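Local coordinates for broad specificity aminotransferase (Leishmania mexicana, PDB 4WB0), which is a pyridoxal phosphate-dependent, homodimeric aminotransferase that transfers amino groups with broad substrate specificity and probably acts on L-aspartate and 2-oxoglutarate, at residues Y339-L342 with L343-Q346; V60-K63 with A64-L67; L54-P57 with L58-V61. One frame throughout, in Å; residues are numbered along the deposited sequence.

Contact 1 of 3, residues Y339-L342 with L343-Q346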
loop_
_atom_site.group_PDB
_atom_site.type_symbol
_atom_site.label_atom_id
_atom_site.label_comp_id
_atom_site.label_asym_id
_atom_site.label_seq_id
_atom_site.Cartn_x
_atom_site.Cartn_y
_atom_site.Cartn_z
ATOM N N TYR A 339 15.864 -9.300 -34.703
ATOM C CA TYR A 339 15.208 -9.770 -35.937
ATOM C C TYR A 339 16.243 -9.974 -37.049
ATOM O O TYR A 339 16.308 -11.035 -37.693
ATOM C CB TYR A 339 14.128 -8.756 -36.355
ATOM C CG TYR A 339 13.511 -9.025 -37.706
ATOM C CD1 TYR A 339 12.582 -10.053 -37.874
ATOM C CD2 TYR A 339 13.837 -8.243 -38.802
ATOM C CE1 TYR A 339 11.984 -10.294 -39.116
ATOM C CE2 TYR A 339 13.273 -8.481 -40.037
ATOM C CZ TYR A 339 12.342 -9.505 -40.192
ATOM O OH TYR A 339 11.792 -9.743 -41.428
ATOM N N ASP A 340 17.091 -8.968 -37.237
ATOM C CA ASP A 340 18.101 -9.019 -38.294
ATOM C C ASP A 340 19.014 -10.191 -38.099
ATOM O O ASP A 340 19.416 -10.810 -39.069
ATOM C CB ASP A 340 18.923 -7.733 -38.353
ATOM C CG ASP A 340 18.201 -6.606 -39.076
ATOM O OD1 ASP A 340 17.220 -6.888 -39.805
ATOM O OD2 ASP A 340 18.616 -5.432 -38.919
ATOM N N GLU A 341 19.305 -10.551 -36.856
ATOM C CA GLU A 341 20.230 -11.635 -36.620
ATOM C C GLU A 341 19.510 -12.967 -36.850
ATOM O O GLU A 341 20.115 -13.932 -37.341
ATOM C CB GLU A 341 20.835 -11.557 -35.218
ATOM C CG GLU A 341 21.883 -12.650 -34.967
ATOM C CD GLU A 341 23.250 -12.344 -35.591
ATOM O OE1 GLU A 341 23.347 -11.518 -36.547
ATOM O OE2 GLU A 341 24.241 -12.949 -35.109
ATOM N N LEU A 342 18.226 -13.018 -36.520
ATOM C CA LEU A 342 17.432 -14.229 -36.797
ATOM C C LEU A 342 17.365 -14.545 -38.294
ATOM O O LEU A 342 17.416 -15.706 -38.700
ATOM C CB LEU A 342 16.028 -14.080 -36.230
ATOM C CG LEU A 342 15.967 -14.153 -34.713
ATOM C CD1 LEU A 342 14.591 -13.709 -34.296
ATOM C CD2 LEU A 342 16.251 -15.558 -34.215
ATOM N N LEU A 343 17.288 -13.500 -39.108
ATOM C CA LEU A 343 17.353 -13.625 -40.561
ATOM C C LEU A 343 18.731 -14.069 -41.073
ATOM O O LEU A 343 18.842 -14.935 -41.955
ATOM C CB LEU A 343 16.988 -12.284 -41.200
ATOM C CG LEU A 343 15.585 -11.741 -40.993
ATOM C CD1 LEU A 343 15.442 -10.453 -41.777
ATOM C CD2 LEU A 343 14.553 -12.739 -41.440
ATOM N N ARG A 344 19.790 -13.465 -40.545
ATOM C CA ARG A 344 21.142 -13.831 -40.973
ATOM C C ARG A 344 21.464 -15.265 -40.604
ATOM O O ARG A 344 22.158 -15.951 -41.347
ATOM C CB ARG A 344 22.202 -12.888 -40.367
ATOM C CG ARG A 344 23.635 -13.144 -40.871
ATOM C CD ARG A 344 24.647 -12.314 -40.071
ATOM N NE ARG A 344 24.790 -12.855 -38.716
ATOM C CZ ARG A 344 25.550 -13.913 -38.426
ATOM N NH1 ARG A 344 26.247 -14.515 -39.382
ATOM N NH2 ARG A 344 25.638 -14.370 -37.181
ATOM N N LEU A 345 20.951 -15.742 -39.476
ATOM C CA LEU A 345 21.147 -17.153 -39.139
ATOM C C LEU A 345 20.157 -18.061 -39.895
ATOM O O LEU A 345 20.231 -19.286 -39.806
ATOM C CB LEU A 345 21.010 -17.352 -37.629
ATOM C CG LEU A 345 22.047 -16.614 -36.761
ATOM C CD1 LEU A 345 21.554 -16.435 -35.308
ATOM C CD2 LEU A 345 23.388 -17.324 -36.792
ATOM N N GLN A 346 19.227 -17.466 -40.632
ATOM C CA GLN A 346 18.175 -18.240 -41.312
ATOM C C GLN A 346 17.455 -19.209 -40.365
ATOM O O GLN A 346 17.167 -20.370 -40.719
ATOM C CB GLN A 346 18.779 -18.996 -42.499
ATOM C CG GLN A 346 19.431 -18.060 -43.508
ATOM C CD GLN A 346 20.348 -18.774 -44.497
ATOM O OE1 GLN A 346 20.591 -19.976 -44.388
ATOM N NE2 GLN A 346 20.864 -18.025 -45.466
#

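Contact 2 of 3, residues V60-K63 with A64-L67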
loop_
_atom_site.group_PDB
_atom_site.type_symbol
_atom_site.label_atom_id
_atom_site.label_comp_id
_atom_site.label_asym_id
_atom_site.label_seq_id
_atom_site.Cartn_x
_atom_site.Cartn_y
_atom_site.Cartn_z
ATOM N N VAL A 60 14.725 13.442 -15.813
ATOM C CA VAL A 60 13.726 14.380 -15.264
ATOM C C VAL A 60 13.336 14.003 -13.836
ATOM O O VAL A 60 12.962 14.859 -13.021
ATOM C CB VAL A 60 12.433 14.455 -16.082
ATOM C CG1 VAL A 60 12.657 15.049 -17.370
ATOM C CG2 VAL A 60 11.811 13.034 -16.267
ATOM N N VAL A 61 13.443 12.726 -13.493
ATOM C CA VAL A 61 13.146 12.346 -12.129
ATOM C C VAL A 61 14.292 12.867 -11.213
ATOM O O VAL A 61 14.032 13.329 -10.111
ATOM C CB VAL A 61 12.954 10.763 -11.992
ATOM C CG1 VAL A 61 13.109 10.372 -10.515
ATOM C CG2 VAL A 61 11.547 10.359 -12.515
ATOM N N ARG A 62 15.532 12.787 -11.655
ATOM C CA ARG A 62 16.643 13.398 -10.904
ATOM C C ARG A 62 16.417 14.901 -10.709
ATOM O O ARG A 62 16.698 15.432 -9.622
ATOM C CB ARG A 62 17.988 13.199 -11.578
ATOM C CG ARG A 62 18.561 11.761 -11.581
ATOM C CD ARG A 62 18.590 11.119 -10.223
ATOM N NE ARG A 62 19.492 9.970 -10.242
ATOM C CZ ARG A 62 19.403 8.899 -9.468
ATOM N NH1 ARG A 62 18.388 8.775 -8.615
ATOM N NH2 ARG A 62 20.337 7.942 -9.557
ATOM N N LYS A 63 15.882 15.578 -11.720
ATOM C CA LYS A 63 15.571 17.005 -11.549
ATOM C C LYS A 63 14.472 17.217 -10.501
ATOM O O LYS A 63 14.580 18.134 -9.669
ATOM C CB LYS A 63 15.153 17.630 -12.889
ATOM C CG LYS A 63 16.317 17.897 -13.789
ATOM C CD LYS A 63 15.865 18.562 -15.070
ATOM C CE LYS A 63 16.996 18.758 -16.062
ATOM N NZ LYS A 63 16.591 19.793 -17.061
ATOM N N ALA A 64 13.424 16.386 -10.556
ATOM C CA ALA A 64 12.292 16.501 -9.647
ATOM C C ALA A 64 12.701 16.213 -8.206
ATOM O O ALA A 64 12.143 16.814 -7.300
ATOM C CB ALA A 64 11.165 15.559 -10.062
ATOM N N GLU A 65 13.642 15.263 -8.004
ATOM C CA GLU A 65 14.178 14.960 -6.666
ATOM C C GLU A 65 14.665 16.229 -5.985
ATOM O O GLU A 65 14.355 16.508 -4.826
ATOM C CB GLU A 65 15.362 14.005 -6.743
ATOM C CG GLU A 65 15.041 12.555 -7.018
ATOM C CD GLU A 65 16.343 11.723 -7.236
ATOM O OE1 GLU A 65 17.463 12.286 -7.212
ATOM O OE2 GLU A 65 16.234 10.501 -7.474
ATOM N N GLN A 66 15.474 16.970 -6.715
ATOM C CA GLN A 66 16.078 18.198 -6.149
ATOM C C GLN A 66 15.044 19.285 -5.972
ATOM O O GLN A 66 15.039 19.938 -4.936
ATOM C CB GLN A 66 17.222 18.717 -7.013
ATOM C CG GLN A 66 17.992 19.907 -6.327
ATOM C CD GLN A 66 18.701 19.452 -5.054
ATOM O OE1 GLN A 66 19.426 18.434 -5.063
ATOM N NE2 GLN A 66 18.467 20.168 -3.942
ATOM N N LEU A 67 14.165 19.492 -6.952
ATOM C CA LEU A 67 13.047 20.451 -6.773
ATOM C C LEU A 67 12.239 20.168 -5.539
ATOM O O LEU A 67 11.938 21.058 -4.772
ATOM C CB LEU A 67 12.115 20.465 -7.974
ATOM C CG LEU A 67 12.743 21.074 -9.198
ATOM C CD1 LEU A 67 11.866 20.711 -10.411
ATOM C CD2 LEU A 67 12.954 22.599 -9.129
HETATM O O HOH W 1 18.837 14.629 -7.867
#

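Contact 3 of 3, residues L54-P57 with L58-V61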
loop_
_atom_site.group_PDB
_atom_site.type_symbol
_atom_site.label_atom_id
_atom_site.label_comp_id
_atom_site.label_asym_id
_atom_site.label_seq_id
_atom_site.Cartn_x
_atom_site.Cartn_y
_atom_site.Cartn_z
ATOM N N LEU A 54 21.969 -1.146 -17.968
ATOM C CA LEU A 54 21.900 -0.817 -16.547
ATOM C C LEU A 54 20.562 -0.090 -16.193
ATOM O O LEU A 54 19.911 0.455 -17.069
ATOM C CB LEU A 54 23.102 0.007 -16.142
ATOM C CG LEU A 54 24.465 -0.694 -16.305
ATOM C CD1 LEU A 54 25.626 0.266 -16.096
ATOM C CD2 LEU A 54 24.585 -1.851 -15.347
ATOM N N PRO A 55 20.141 -0.162 -14.918
ATOM C CA PRO A 55 18.944 0.578 -14.483
ATOM C C PRO A 55 19.050 2.053 -14.863
ATOM O O PRO A 55 20.147 2.600 -14.878
ATOM C CB PRO A 55 18.930 0.428 -12.949
ATOM C CG PRO A 55 19.814 -0.720 -12.655
ATOM C CD PRO A 55 20.850 -0.784 -13.776
ATOM N N TYR A 56 17.915 2.672 -15.190
ATOM C CA TYR A 56 17.946 3.990 -15.820
ATOM C C TYR A 56 17.010 4.961 -15.082
ATOM O O TYR A 56 15.878 5.155 -15.500
ATOM C CB TYR A 56 17.564 3.850 -17.307
ATOM C CG TYR A 56 17.514 5.174 -18.082
ATOM C CD1 TYR A 56 18.666 5.872 -18.368
ATOM C CD2 TYR A 56 16.291 5.726 -18.474
ATOM C CE1 TYR A 56 18.624 7.098 -19.049
ATOM C CE2 TYR A 56 16.219 6.953 -19.125
ATOM C CZ TYR A 56 17.384 7.630 -19.418
ATOM O OH TYR A 56 17.313 8.851 -20.075
ATOM N N PRO A 57 17.459 5.502 -13.930
ATOM C CA PRO A 57 16.677 6.563 -13.288
ATOM C C PRO A 57 16.596 7.733 -14.273
ATOM O O PRO A 57 17.621 8.126 -14.812
ATOM C CB PRO A 57 17.499 6.928 -12.023
ATOM C CG PRO A 57 18.434 5.806 -11.824
ATOM C CD PRO A 57 18.704 5.224 -13.203
ATOM N N LEU A 58 15.405 8.246 -14.557
ATOM C CA LEU A 58 15.243 9.248 -15.591
ATOM C C LEU A 58 15.864 10.585 -15.156
ATOM O O LEU A 58 15.852 10.968 -13.982
ATOM C CB LEU A 58 13.767 9.457 -15.926
ATOM C CG LEU A 58 13.206 8.543 -17.033
ATOM C CD1 LEU A 58 13.277 7.121 -16.574
ATOM C CD2 LEU A 58 11.745 8.901 -17.403
ATOM N N ARG A 59 16.390 11.289 -16.142
ATOM C CA ARG A 59 16.989 12.575 -15.877
ATOM C C ARG A 59 15.963 13.517 -15.344
ATOM O O ARG A 59 16.294 14.300 -14.451
ATOM C CB ARG A 59 17.631 13.207 -17.130
ATOM C CG ARG A 59 18.727 12.361 -17.736
ATOM C CD ARG A 59 19.175 12.939 -19.087
ATOM N NE ARG A 59 19.677 11.878 -19.960
ATOM C CZ ARG A 59 18.967 11.251 -20.894
ATOM N NH1 ARG A 59 17.692 11.574 -21.124
ATOM N NH2 ARG A 59 19.550 10.293 -21.606
ATOM N N VAL A 60 14.725 13.442 -15.813
ATOM C CA VAL A 60 13.726 14.380 -15.264
ATOM C C VAL A 60 13.336 14.003 -13.836
ATOM O O VAL A 60 12.962 14.859 -13.021
ATOM C CB VAL A 60 12.433 14.455 -16.082
ATOM C CG1 VAL A 60 12.657 15.049 -17.370
ATOM C CG2 VAL A 60 11.811 13.034 -16.267
ATOM N N VAL A 61 13.443 12.726 -13.493
ATOM C CA VAL A 61 13.146 12.346 -12.129
ATOM C C VAL A 61 14.292 12.867 -11.213
ATOM O O VAL A 61 14.032 13.329 -10.111
ATOM C CB VAL A 61 12.954 10.763 -11.992
ATOM C CG1 VAL A 61 13.109 10.372 -10.515
ATOM C CG2 VAL A 61 11.547 10.359 -12.515
#

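Contact 1 of 3, residues Y339-L342 with L343-Q346
Leu343 lies over one face of the Tyr339 ring, one helical turn further along. Its CG sits 4.2 Å from the ring centroid and 16° off the ring normal, a CH-pi contact displaced toward the hydroxyl end. The CD1 branch goes on along the same side and comes within 3.4 Å of Tyr339 CE2. Tyr339 swings CG to the side opposite its amide nitrogen (chi1 172°), which carries the ring forward along the helix to where Leu343 can rest on it; the hydroxyl at its far end bonds to Glu352.

On another side of the helix, Glu341 and Arg344 run side by side and form an i, i+3 salt bridge. The guanidinium grips side-on, with Arg344 NE 2.9 Å from Glu341 OE1 and Arg344 NH2 2.9 Å from Glu341 OE2. Both N-H bonds are nearly straight and stay in the guanidinium plane, yet they reach the oxygens from above the carboxylate, because the two planes are turned 48° apart. Bends in both chains, at chi2 of Glu341 and chi3 of Arg344, fold the charged groups onto each other. Arg344 is exposed and Glu341 buried; both carboxylate oxygens are engaged, OE2 also weakly by Gln402 of helix 394-410, and the arginine probably favours the ionised form of the acid. Glu341 CG also meets Leu345 CD1 at 3.8 Å.

Main-chain bonds of the i, i+4 kind run from Leu343, Arg344 and Leu345 back to Tyr339, Asp340 and Glu341. Gln346, with positive phi, then ends the helix in a Schellman motif, its N 2.9 Å from Leu343 O. This is the C-terminal end of helix 314-344, which packs through Glu341, Leu342 and Leu345 against helix 394-410; Arg409 from that helix also takes up Leu345 O.

Contact 2 of 3, residues V60-K63 with A64-L67
Arg62 and Glu65 lie alongside each other on the helix, pointing the same way, and meet in a salt bridge between Arg62 NH1 and Glu65 OE2, 3.0 Å apart. The carboxylate oxygen offers its syn lone pair and lies close to the guanidinium plane, although the N-H points at it imperfectly, at 150°. Arg62 gets there by bending at chi2 (-51°), which lays its aliphatic part beside the acid and leaves CD 3.4 Å from Glu65 OE1; the glutamate reaches out almost straight beyond its CG. Neither charge depends on the other alone: Glu65 OE2 also takes a hydrogen bond from an aromatic side chain of the other chain of the dimer, and Arg62 NH1 gives one to that chain's backbone.

The second carboxylate oxygen is served by water. One molecule donates to Glu65 OE1 at 2.8 Å and to Arg62 O at 2.9 Å, tying the side chain to a main-chain carbonyl one turn earlier. Arg62 O lies 3.5 Å from Gln66 N, long for an i, i+4 helical bond, and the water supplies it with a donor.

This i, i+3 ion pair sits on helix 59-71 of the aminotransferase fold, on the face that meets the second chain. The guanidinium and carboxylate planes are 50° apart, and Val61, Arg62, Glu65 and Gln66 all pack on side chains of that chain.

Elsewhere the main chain pairs regularly: Ala64 N binds Val60 O at 2.9 Å, Glu65 N binds Val61 O, and Leu67 N reaches Lys63 O almost straight at 3.1 Å. At the start of the helix, Val60 N is taken by Glu323 of helix 314-344. Further polar ends find partners within the chain, Lys63 NZ in a salt bridge with Glu319 and Gln66 NE2 in a hydrogen bond with Asp70.

Contact 3 of 3, residues L54-P57 with L58-V61
From Tyr56 through Leu58 the backbone is extended, and at Arg59 it drops into helical angles, leaving Leu58 at the N-cap position with its carbonyl oxygen weakly bonded to Val61 N at 3.0 Å. A leucine has no polar side-chain atom with which to cap the helix, and its side chain packs on Tyr56 instead. The two side chains cross at about a right angle: Leu58 CD1 comes 3.8 Å from Tyr56 CD2 and lies 3.4 Å from Tyr56 O, so one methyl touches both ring and main chain.

Tyr56 turns its CG away from its own nitrogen (chi1 178°), sending the ring forward along the chain toward the helix start. There the hydroxyl stands over one face of the Arg59 guanidinium, with Tyr56 OH 3.0 Å from Arg59 CZ and 2.9 Å from Arg59 NH1. The guanidinium N-H bonds lie in its plane and point past an oxygen placed above it, hence this is close packing without a hydrogen bond, despite the short distance. Ring and guanidinium planes stand 73° apart, and Arg59 NH2 comes up near the plane of the tyrosine ring at its edge.

Both polar groups converge on Glu323 of helix 314-344: Arg59 NH1 makes a salt bridge to its OE2, to which Tyr56 OH is weakly bonded. This extended segment leads from the loop after strand 41-42 into helix 59-71, with Leu58 set against Trp320 and Glu323 of helix 314-344 and Pro57 against an aromatic side chain of the other chain.

All three contacts are local; none closes a long loop, and none encloses or crosses another. From the N terminus, contact 3 comes first, where the loop after strand 41-42 turns into helix 59-71. Contact 2 continues directly along that helix: the two share Val60 and Val61, and Arg62 NH2 packs back on Pro57 CG at 3.7 Å. Contact 1 follows much later, at the C-terminal end of helix 314-344. Its centre is about 32 Å from that of contact 3 and 41 Å from that of contact 2, but the early part of the same long helix supplies Glu319, Trp320 and Glu323 to the start of helix 59-71.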